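Local coordinates for glideosome-associated protein 50 (Plasmodium falciparum 3D7, PDB 3TGH) that serves as a component of the glideosome in the inner membrane complex, with a part in gliding motility and host cell invasion, at residues Tyr215-Leu218 with Pro219-Asp223. Sequence-based numbering, arbitrary orientation.
Sequences YYLL and PLLKD
In Leu218 the CG branch swings toward its own carbonyl carbon (chi1 -175°), whereas Lys222, one turn on, carries CG beside its backbone N and runs out fully extended; these differing placements of CG bring CE and NZ of the lysine over CG and CD2 of the leucine. The lysine lays its CE methylene on Leu218 CG at 3.7 Å, and its NZ reaches Leu218 CD2 at 3.6 Å, beyond which the ammonium makes a weak, long ion pair with Asp242. A second i/i+4 pair repeats the theme on apolar terms: the CD2 methyls of Leu217 and Leu221 meet at 3.8 Å.

The general principle is that proline lacks the N-H that would continue a helix. Pro219 CG lies 3.2 Å from Tyr215 O, the oxygen four residues back that such an N-H would have served, and the junction between helices 211-216 and 218-223 falls here. Leu220 N makes only a weak, bent bond (122°) to Leu217 O; regular i/i+4 bonding returns at Leu221, whose N donates to the same Leu217 O at 3.3 Å, in the carbonyl plane. Lys222 N reaches Leu218 O at 2.9 Å in a straighter bond (163°).

Upstream, the ring of Tyr215 sets its edge over the face of Tyr216, CD2 standing 3.5 Å above the ring centre. Leu217 and Leu220 pack on helix 169-189, while Leu218 and Leu221 lean on Met245 of strand 245-250, which wedges this junction between helix and sheet of the metallophosphoesterase fold. Tyr216 lies about 6 Å by its side chain from a bound cobalt ion. The contact thus joins buried leucines to a charged, exposed residue: Lys222 spends its methylenes on Leu218 yet keeps its ammonium near Asp242, which would modestly favour the charged lysine.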
ATOM      1  N   TYR A 215      -1.250   1.260  19.437  1.00 32.34           N
ATOM      2  CA  TYR A 215      -0.293   1.450  20.534  1.00 34.64           C
ATOM      3  C   TYR A 215       1.162   1.438  20.067  1.00 33.72           C
ATOM      4  O   TYR A 215       1.967   2.230  20.558  1.00 34.57           O
ATOM      5  CB  TYR A 215      -0.487   0.398  21.623  1.00 38.37           C
ATOM      6  CG  TYR A 215       0.311   0.702  22.875  1.00 46.65           C
ATOM      7  CD1 TYR A 215      -0.177   1.580  23.844  1.00 53.21           C
ATOM      8  CD2 TYR A 215       1.566   0.130  23.080  1.00 49.95           C
ATOM      9  CE1 TYR A 215       0.566   1.870  24.996  1.00 56.99           C
ATOM     10  CE2 TYR A 215       2.314   0.414  24.227  1.00 53.75           C
ATOM     11  CZ  TYR A 215       1.809   1.281  25.177  1.00 57.41           C
ATOM     12  OH  TYR A 215       2.547   1.559  26.307  1.00 61.09           O
ATOM     13  N   TYR A 216       1.502   0.546  19.134  1.00 32.52           N
ATOM     14  CA  TYR A 216       2.900   0.360  18.710  1.00 31.66           C
ATOM     15  C   TYR A 216       3.284   1.019  17.390  1.00 30.29           C
ATOM     16  O   TYR A 216       4.405   1.495  17.253  1.00 30.83           O
ATOM     17  CB  TYR A 216       3.251  -1.128  18.631  1.00 31.76           C
ATOM     18  CG  TYR A 216       3.286  -1.799  19.983  1.00 35.43           C
ATOM     19  CD1 TYR A 216       4.286  -1.495  20.903  1.00 39.51           C
ATOM     20  CD2 TYR A 216       2.319  -2.728  20.348  1.00 38.82           C
ATOM     21  CE1 TYR A 216       4.323  -2.104  22.153  1.00 43.47           C
ATOM     22  CE2 TYR A 216       2.344  -3.341  21.597  1.00 41.20           C
ATOM     23  CZ  TYR A 216       3.348  -3.022  22.495  1.00 42.75           C
ATOM     24  OH  TYR A 216       3.384  -3.624  23.733  1.00 46.51           O
ATOM     25  N   LEU A 217       2.385   1.022  16.412  1.00 29.56           N
ATOM     26  CA  LEU A 217       2.731   1.532  15.073  1.00 27.79           C
ATOM     27  C   LEU A 217       2.441   3.030  15.013  1.00 29.02           C
ATOM     28  O   LEU A 217       3.290   3.815  14.587  1.00 28.09           O
ATOM     29  CB  LEU A 217       1.925   0.800  13.992  1.00 28.25           C
ATOM     30  CG  LEU A 217       2.445   0.591  12.558  1.00 33.51           C
ATOM     31  CD1 LEU A 217       1.278   0.601  11.571  1.00 24.70           C
ATOM     32  CD2 LEU A 217       3.556   1.554  12.128  1.00 31.15           C
ATOM     33  N   LEU A 218       1.247   3.426  15.452  1.00 27.85           N
ATOM     34  CA  LEU A 218       0.797   4.816  15.287  1.00 29.71           C
ATOM     35  C   LEU A 218       1.747   5.882  15.855  1.00 30.62           C
ATOM     36  O   LEU A 218       1.969   6.905  15.201  1.00 31.38           O
ATOM     37  CB  LEU A 218      -0.622   5.011  15.826  1.00 30.76           C
ATOM     38  CG  LEU A 218      -1.249   6.394  15.602  1.00 30.69           C
ATOM     39  CD1 LEU A 218      -1.295   6.762  14.121  1.00 30.07           C
ATOM     40  CD2 LEU A 218      -2.651   6.445  16.218  1.00 32.99           C
ATOM     41  N   PRO A 219       2.312   5.658  17.059  1.00 33.76           N
ATOM     42  CA  PRO A 219       3.234   6.658  17.607  1.00 34.50           C
ATOM     43  C   PRO A 219       4.465   6.910  16.729  1.00 34.25           C
ATOM     44  O   PRO A 219       4.935   8.049  16.654  1.00 35.58           O
ATOM     45  CB  PRO A 219       3.644   6.055  18.958  1.00 36.68           C
ATOM     46  CG  PRO A 219       2.507   5.170  19.324  1.00 37.21           C
ATOM     47  CD  PRO A 219       2.053   4.579  18.028  1.00 35.00           C
ATOM     48  N   LEU A 220       4.966   5.867  16.067  1.00 33.01           N
ATOM     49  CA  LEU A 220       6.075   6.016  15.111  1.00 32.72           C
ATOM     50  C   LEU A 220       5.667   6.837  13.888  1.00 30.95           C
ATOM     51  O   LEU A 220       6.452   7.634  13.375  1.00 32.43           O
ATOM     52  CB  LEU A 220       6.594   4.651  14.642  1.00 32.51           C
ATOM     53  CG  LEU A 220       7.138   3.691  15.704  1.00 35.14           C
ATOM     54  CD1 LEU A 220       7.545   2.386  15.049  1.00 34.99           C
ATOM     55  CD2 LEU A 220       8.306   4.284  16.479  1.00 38.11           C
ATOM     56  N   LEU A 221       4.445   6.623  13.408  1.00 30.08           N
ATOM     57  CA  LEU A 221       3.946   7.351  12.244  1.00 30.09           C
ATOM     58  C   LEU A 221       3.750   8.829  12.571  1.00 32.56           C
ATOM     59  O   LEU A 221       4.101   9.697  11.774  1.00 34.12           O
ATOM     60  CB  LEU A 221       2.633   6.742  11.745  1.00 29.13           C
ATOM     61  CG  LEU A 221       2.631   5.262  11.370  1.00 30.59           C
ATOM     62  CD1 LEU A 221       1.249   4.877  10.855  1.00 32.87           C
ATOM     63  CD2 LEU A 221       3.702   4.925  10.338  1.00 29.52           C
ATOM     64  N   LYS A 222       3.204   9.110  13.751  1.00 34.52           N
ATOM     65  CA  LYS A 222       2.980  10.491  14.187  1.00 36.41           C
ATOM     66  C   LYS A 222       4.305  11.212  14.424  1.00 35.44           C
ATOM     67  O   LYS A 222       4.456  12.365  14.036  1.00 36.37           O
ATOM     68  CB  LYS A 222       2.120  10.541  15.458  1.00 39.15           C
ATOM     69  CG  LYS A 222       0.639  10.293  15.220  1.00 42.27           C
ATOM     70  CD  LYS A 222      -0.132  10.304  16.539  1.00 45.29           C
ATOM     71  CE  LYS A 222      -1.611  10.037  16.331  1.00 47.51           C
ATOM     72  NZ  LYS A 222      -2.296   9.731  17.621  1.00 47.16           N
ATOM     73  N   ASP A 223       5.263  10.523  15.039  1.00 35.64           N
ATOM     74  CA  ASP A 223       6.589  11.099  15.285  1.00 37.57           C
ATOM     75  C   ASP A 223       7.269  11.508  13.977  1.00 36.69           C
ATOM     76  O   ASP A 223       7.970  12.526  13.932  1.00 38.35           O
ATOM     77  CB  ASP A 223       7.480  10.114  16.051  1.00 39.38           C
ATOM     78  CG  ASP A 223       8.922  10.590  16.155  1.00 43.56           C
ATOM     79  OD1 ASP A 223       9.190  11.504  16.963  1.00 48.83           O
ATOM     80  OD2 ASP A 223       9.782  10.059  15.418  1.00 45.03           O
TER